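Local coordinates for protein beta-galactoside alpha-2,6-sialyltransferase (Photobacterium sp., PDB 2Z4T) that transfers sialic acid from a CMP-linked donor to the galactose of beta-galactoside acceptors such as lactose, forming an alpha-2,6 linkage, at residues 324-327 / 328-332; 429-432 / 433-436. All blocks are in the same frame, centred on the assembly; numbering follows the deposited sequence.

Contact 1. Residues 324-327 / 328-332; sequences KKFN and SKQQE
Asn327 and Gln330 face each other across the first turn of helix 328-338 as a capping box, each side chain binding the other residue's backbone amide. With CG lying between the backbone N and the carbonyl carbon (chi1 69°), Asn327 carries its amide over the start of the helix, where OD1 accepts from Gln330 N at 2.8 Å in an almost straight bond. Gln330 answers in the reverse direction. Its extended chain runs back toward the N-cap, and Gln330 OE1 accepts a hydrogen bond from Asn327 N at 2.9 Å, the donor lying in the carbonyl plane on a lone pair. The two side chains cross at about a right angle, yet their amide planes are only 28° apart, and Gln330 CG lies 3.3 Å from Asn327 OD1. A first helical backbone bond, Gln331 N to Asn327 O at 2.9 Å, completes the turn.

Phe326, just before the cap, supplies the apolar side. Phe326 CB rests against Gln331 CG at 3.5 Å and Gln330 CB at 3.6 Å, while the ring plane is inclined 57° to the Gln330 amide.

Beyond the cap, Lys329 NZ forms a salt bridge with Glu163, and Phe326 reaches Met133 and Ile136. Gln330 lies on Ile136 and Glu140, so the junction between helices 322-325 and 328-338 is seated against helix 126-141.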
loop_
_atom_site.group_PDB
_atom_site.type_symbol
_atom_site.label_atom_id
_atom_site.label_comp_id
_atom_site.label_asym_id
_atom_site.label_seq_id
_atom_site.Cartn_x
_atom_site.Cartn_y
_atom_site.Cartn_z
ATOM N N LYS A 324 -13.494 2.640 -3.847
ATOM C CA LYS A 324 -14.942 2.562 -4.047
ATOM C C LYS A 324 -15.612 1.890 -2.854
ATOM O O LYS A 324 -16.766 2.197 -2.552
ATOM C CB LYS A 324 -15.256 1.789 -5.322
ATOM C CG LYS A 324 -16.714 1.394 -5.489
ATOM C CD LYS A 324 -16.964 0.864 -6.910
ATOM C CE LYS A 324 -17.875 -0.375 -6.905
ATOM N NZ LYS A 324 -17.238 -1.559 -6.198
ATOM N N LYS A 325 -14.905 0.978 -2.190
ATOM C CA LYS A 325 -15.489 0.248 -1.077
ATOM C C LYS A 325 -15.377 0.987 0.255
ATOM O O LYS A 325 -15.990 0.572 1.231
ATOM C CB LYS A 325 -14.903 -1.164 -0.947
ATOM C CG LYS A 325 -15.510 -2.196 -1.910
ATOM C CD LYS A 325 -14.811 -3.540 -1.695
ATOM C CE LYS A 325 -15.675 -4.731 -2.152
ATOM N NZ LYS A 325 -15.199 -5.382 -3.415
ATOM N N PHE A 326 -14.587 2.060 0.289
ATOM C CA PHE A 326 -14.470 2.922 1.458
ATOM C C PHE A 326 -15.779 3.682 1.673
ATOM O O PHE A 326 -16.424 4.082 0.706
ATOM C CB PHE A 326 -13.374 3.986 1.248
ATOM C CG PHE A 326 -11.958 3.481 1.374
ATOM C CD1 PHE A 326 -11.651 2.348 2.143
ATOM C CD2 PHE A 326 -10.913 4.177 0.748
ATOM C CE1 PHE A 326 -10.323 1.902 2.248
ATOM C CE2 PHE A 326 -9.591 3.736 0.856
ATOM C CZ PHE A 326 -9.294 2.597 1.602
ATOM N N ASN A 327 -16.143 3.924 2.933
ATOM C CA ASN A 327 -17.206 4.868 3.233
ATOM C C ASN A 327 -16.688 6.295 3.002
ATOM O O ASN A 327 -15.498 6.496 2.735
ATOM C CB ASN A 327 -17.756 4.665 4.651
ATOM C CG ASN A 327 -16.775 5.052 5.738
ATOM O OD1 ASN A 327 -16.044 6.045 5.631
ATOM N ND2 ASN A 327 -16.778 4.281 6.819
ATOM N N SER A 328 -17.562 7.288 3.083
ATOM C CA SER A 328 -17.167 8.618 2.609
ATOM C C SER A 328 -16.113 9.295 3.500
ATOM O O SER A 328 -15.305 10.085 3.001
ATOM C CB SER A 328 -18.378 9.512 2.400
ATOM O OG SER A 328 -19.160 9.483 3.570
ATOM N N LYS A 329 -16.114 8.982 4.795
ATOM C CA LYS A 329 -15.099 9.512 5.689
ATOM C C LYS A 329 -13.731 8.912 5.339
ATOM O O LYS A 329 -12.724 9.639 5.261
ATOM C CB LYS A 329 -15.450 9.224 7.146
ATOM C CG LYS A 329 -14.249 9.081 8.078
ATOM C CD LYS A 329 -13.643 10.436 8.384
ATOM C CE LYS A 329 -12.400 10.281 9.244
ATOM N NZ LYS A 329 -11.571 11.515 9.160
ATOM N N GLN A 330 -13.713 7.598 5.123
ATOM C CA GLN A 330 -12.529 6.881 4.641
ATOM C C GLN A 330 -11.993 7.428 3.291
ATOM O O GLN A 330 -10.787 7.627 3.114
ATOM C CB GLN A 330 -12.847 5.379 4.545
ATOM C CG GLN A 330 -13.072 4.694 5.910
ATOM C CD GLN A 330 -13.514 3.241 5.794
ATOM O OE1 GLN A 330 -14.359 2.888 4.955
ATOM N NE2 GLN A 330 -12.939 2.386 6.635
ATOM N N GLN A 331 -12.884 7.681 2.343
ATOM C CA GLN A 331 -12.463 8.257 1.068
ATOM C C GLN A 331 -11.770 9.617 1.248
ATOM O O GLN A 331 -10.764 9.886 0.587
ATOM C CB GLN A 331 -13.637 8.386 0.099
ATOM C CG GLN A 331 -14.249 7.053 -0.300
ATOM C CD GLN A 331 -15.191 7.182 -1.504
ATOM O OE1 GLN A 331 -15.529 6.181 -2.144
ATOM N NE2 GLN A 331 -15.590 8.412 -1.831
ATOM N N GLU A 332 -12.289 10.453 2.154
ATOM C CA GLU A 332 -11.683 11.756 2.423
ATOM C C GLU A 332 -10.332 11.614 3.099
ATOM O O GLU A 332 -9.388 12.321 2.765
ATOM C CB GLU A 332 -12.590 12.629 3.288
ATOM C CG GLU A 332 -12.050 14.048 3.563
ATOM C CD GLU A 332 -12.684 14.678 4.790
ATOM O OE1 GLU A 332 -13.168 15.823 4.701
ATOM O OE2 GLU A 332 -12.731 14.020 5.850
#

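Contact 2. Residues 429-432 / 433-436; sequences ISFE and VLMM. With C5P (cytidine-5'-monophosphate), chain C.
Glu432 and Met435 meet one turn apart in the short helix 431-436, which lies in the connection between parallel strands 423-424 and 443-447 of the nucleotide-binding half of this GT-B fold. The Glu432 side chain starts on the helix and finishes on the ribose of CMP. Glu432 CB touches Met435 CE at 4.2 Å. At CG the chain bends (chi2 -70°), and this bend brings the carboxylate round to the two sugar hydroxyls, with CD about equally far from both. One oxygen, Glu432 OE1, accepts from O3' of the CMP at 3.0 Å. The other, Glu432 OE2, is modelled only 2.4 Å from O2' of the CMP, a separation so short that its exact value is doubtful. Ser430 OG approaches the same O2' of the CMP to 2.8 Å.

Behind the ligand the chain is held by helical backbone bonds, among them Met436 N to Glu432 O at 2.9 Å, while Phe431 O receives Leu434 N and, weakly, Met435 N. Apolar side chains fill in alongside: Ile429 CG2 meets Val433 CG2 at 3.6 Å, the two side chains crossing at about a right angle, and the Phe431 ring lies by Leu434 CG. Leu129 of helix 126-141 covers Ser430, Glu432 and Val433, and Ser449 and Ser450 also bind the nucleotide. The base is held from the backbone: Phe431 N donates to O2 of the CMP at 2.8 Å with an N-H...O angle of 135°.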
loop_
_atom_site.group_PDB
_atom_site.type_symbol
_atom_site.label_atom_id
_atom_site.label_comp_id
_atom_site.label_asym_id
_atom_site.label_seq_id
_atom_site.Cartn_x
_atom_site.Cartn_y
_atom_site.Cartn_z
ATOM N N ILE A 429 1.206 11.950 -6.241
ATOM C CA ILE A 429 -0.075 11.257 -6.274
ATOM C C ILE A 429 0.025 10.081 -7.250
ATOM O O ILE A 429 0.202 10.301 -8.456
ATOM C CB ILE A 429 -1.217 12.214 -6.716
ATOM C CG1 ILE A 429 -1.300 13.427 -5.796
ATOM C CG2 ILE A 429 -2.552 11.494 -6.774
ATOM C CD1 ILE A 429 -2.071 14.606 -6.421
ATOM N N SER A 430 -0.070 8.840 -6.753
ATOM C CA SER A 430 -0.116 7.693 -7.678
ATOM C C SER A 430 -1.223 7.900 -8.703
ATOM O O SER A 430 -2.341 8.300 -8.354
ATOM C CB SER A 430 -0.308 6.384 -6.952
ATOM O OG SER A 430 0.964 5.806 -6.705
ATOM N N PHE A 431 -0.910 7.660 -9.969
ATOM C CA PHE A 431 -1.857 7.954 -11.018
ATOM C C PHE A 431 -3.104 7.097 -10.879
ATOM O O PHE A 431 -4.209 7.497 -11.290
ATOM C CB PHE A 431 -1.204 7.767 -12.391
ATOM C CG PHE A 431 -2.051 8.226 -13.535
ATOM C CD1 PHE A 431 -2.350 9.570 -13.702
ATOM C CD2 PHE A 431 -2.542 7.319 -14.452
ATOM C CE1 PHE A 431 -3.142 10.017 -14.794
ATOM C CE2 PHE A 431 -3.305 7.729 -15.534
ATOM C CZ PHE A 431 -3.615 9.078 -15.711
ATOM N N GLU A 432 -2.953 5.909 -10.304
ATOM C CA GLU A 432 -4.148 5.098 -10.209
ATOM C C GLU A 432 -5.213 5.646 -9.250
ATOM O O GLU A 432 -6.387 5.288 -9.367
ATOM C CB GLU A 432 -3.918 3.567 -10.192
ATOM C CG GLU A 432 -2.695 3.009 -9.558
ATOM C CD GLU A 432 -1.387 3.248 -10.264
ATOM O OE1 GLU A 432 -1.014 2.550 -11.215
ATOM O OE2 GLU A 432 -0.656 4.096 -9.765
ATOM N N VAL A 433 -4.857 6.603 -8.389
ATOM C CA VAL A 433 -5.904 7.230 -7.616
ATOM C C VAL A 433 -6.814 8.070 -8.506
ATOM O O VAL A 433 -8.024 8.183 -8.232
ATOM C CB VAL A 433 -5.438 7.960 -6.309
ATOM C CG1 VAL A 433 -4.084 7.464 -5.819
ATOM C CG2 VAL A 433 -5.498 9.449 -6.421
ATOM N N LEU A 434 -6.271 8.603 -9.604
ATOM C CA LEU A 434 -7.135 9.300 -10.561
ATOM C C LEU A 434 -8.087 8.328 -11.242
ATOM O O LEU A 434 -9.224 8.680 -11.539
ATOM C CB LEU A 434 -6.366 10.117 -11.614
ATOM C CG LEU A 434 -5.332 11.200 -11.284
ATOM C CD1 LEU A 434 -5.614 12.364 -12.167
ATOM C CD2 LEU A 434 -5.273 11.656 -9.823
ATOM N N MET A 435 -7.622 7.114 -11.497
ATOM C CA MET A 435 -8.505 6.075 -12.011
ATOM C C MET A 435 -9.612 5.749 -11.010
ATOM O O MET A 435 -10.774 5.705 -11.390
ATOM C CB MET A 435 -7.737 4.802 -12.346
ATOM C CG MET A 435 -8.582 3.726 -13.025
ATOM S SD MET A 435 -7.663 2.162 -13.129
ATOM C CE MET A 435 -7.534 1.792 -11.368
ATOM N N MET A 436 -9.237 5.535 -9.749
ATOM C CA MET A 436 -10.166 5.130 -8.693
ATOM C C MET A 436 -11.159 6.217 -8.343
ATOM O O MET A 436 -12.266 5.906 -7.896
ATOM C CB MET A 436 -9.419 4.711 -7.426
ATOM C CG MET A 436 -8.566 3.459 -7.611
ATOM S SD MET A 436 -8.005 2.795 -6.059
ATOM C CE MET A 436 -6.702 3.943 -5.619
HETATM O O3P C5P C . 6.774 4.350 -13.708
HETATM P P C5P C . 6.791 3.234 -12.732
HETATM O O1P C5P C . 7.970 3.454 -11.796
HETATM O O2P C5P C . 6.620 1.879 -13.389
HETATM O "O5'" C5P C . 5.460 3.393 -11.895
HETATM C "C5'" C5P C . 5.252 2.728 -10.668
HETATM C "C4'" C5P C . 4.082 3.461 -10.013
HETATM O "O4'" C5P C . 4.435 4.832 -9.782
HETATM C "C3'" C5P C . 2.849 3.550 -10.894
HETATM O "O3'" C5P C . 1.970 2.442 -10.734
HETATM C "C2'" C5P C . 2.177 4.779 -10.350
HETATM O "O2'" C5P C . 1.595 4.510 -9.072
HETATM C "C1'" C5P C . 3.313 5.693 -10.018
HETATM N N1 C5P C . 3.542 6.629 -11.116
HETATM C C2 C5P C . 2.718 7.783 -11.223
HETATM N N3 C5P C . 2.918 8.684 -12.217
HETATM C C4 C5P C . 3.904 8.494 -13.135
HETATM C C5 C5P C . 4.738 7.359 -13.056
HETATM C C6 C5P C . 4.538 6.433 -12.018
HETATM O O2 C5P C . 1.795 7.985 -10.421
HETATM N N4 C5P C . 4.080 9.424 -14.108
#

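Contact 1 caps the start of helix 328-338, whereas contact 2 spans the whole short helix 431-436; both pack on helix 126-141, where Met133 is touched by Phe326 of contact 1 and by Met436 of contact 2. Their centres are 15 Å apart and their nearest atoms about 5 Å, without touching. Contact 1 is partly buried and away from the annotated sites: the amides of Asn327 and Gln330 bond to backbone amides, while Lys325 and Lys329 form salt bridges with Asp321 and Glu163. Contact 2 is buried; there Ser430 OG, the Glu432 carboxylate and Phe431 N turn to the nucleotide, and apolar side chains of 429-436 pack in the interior.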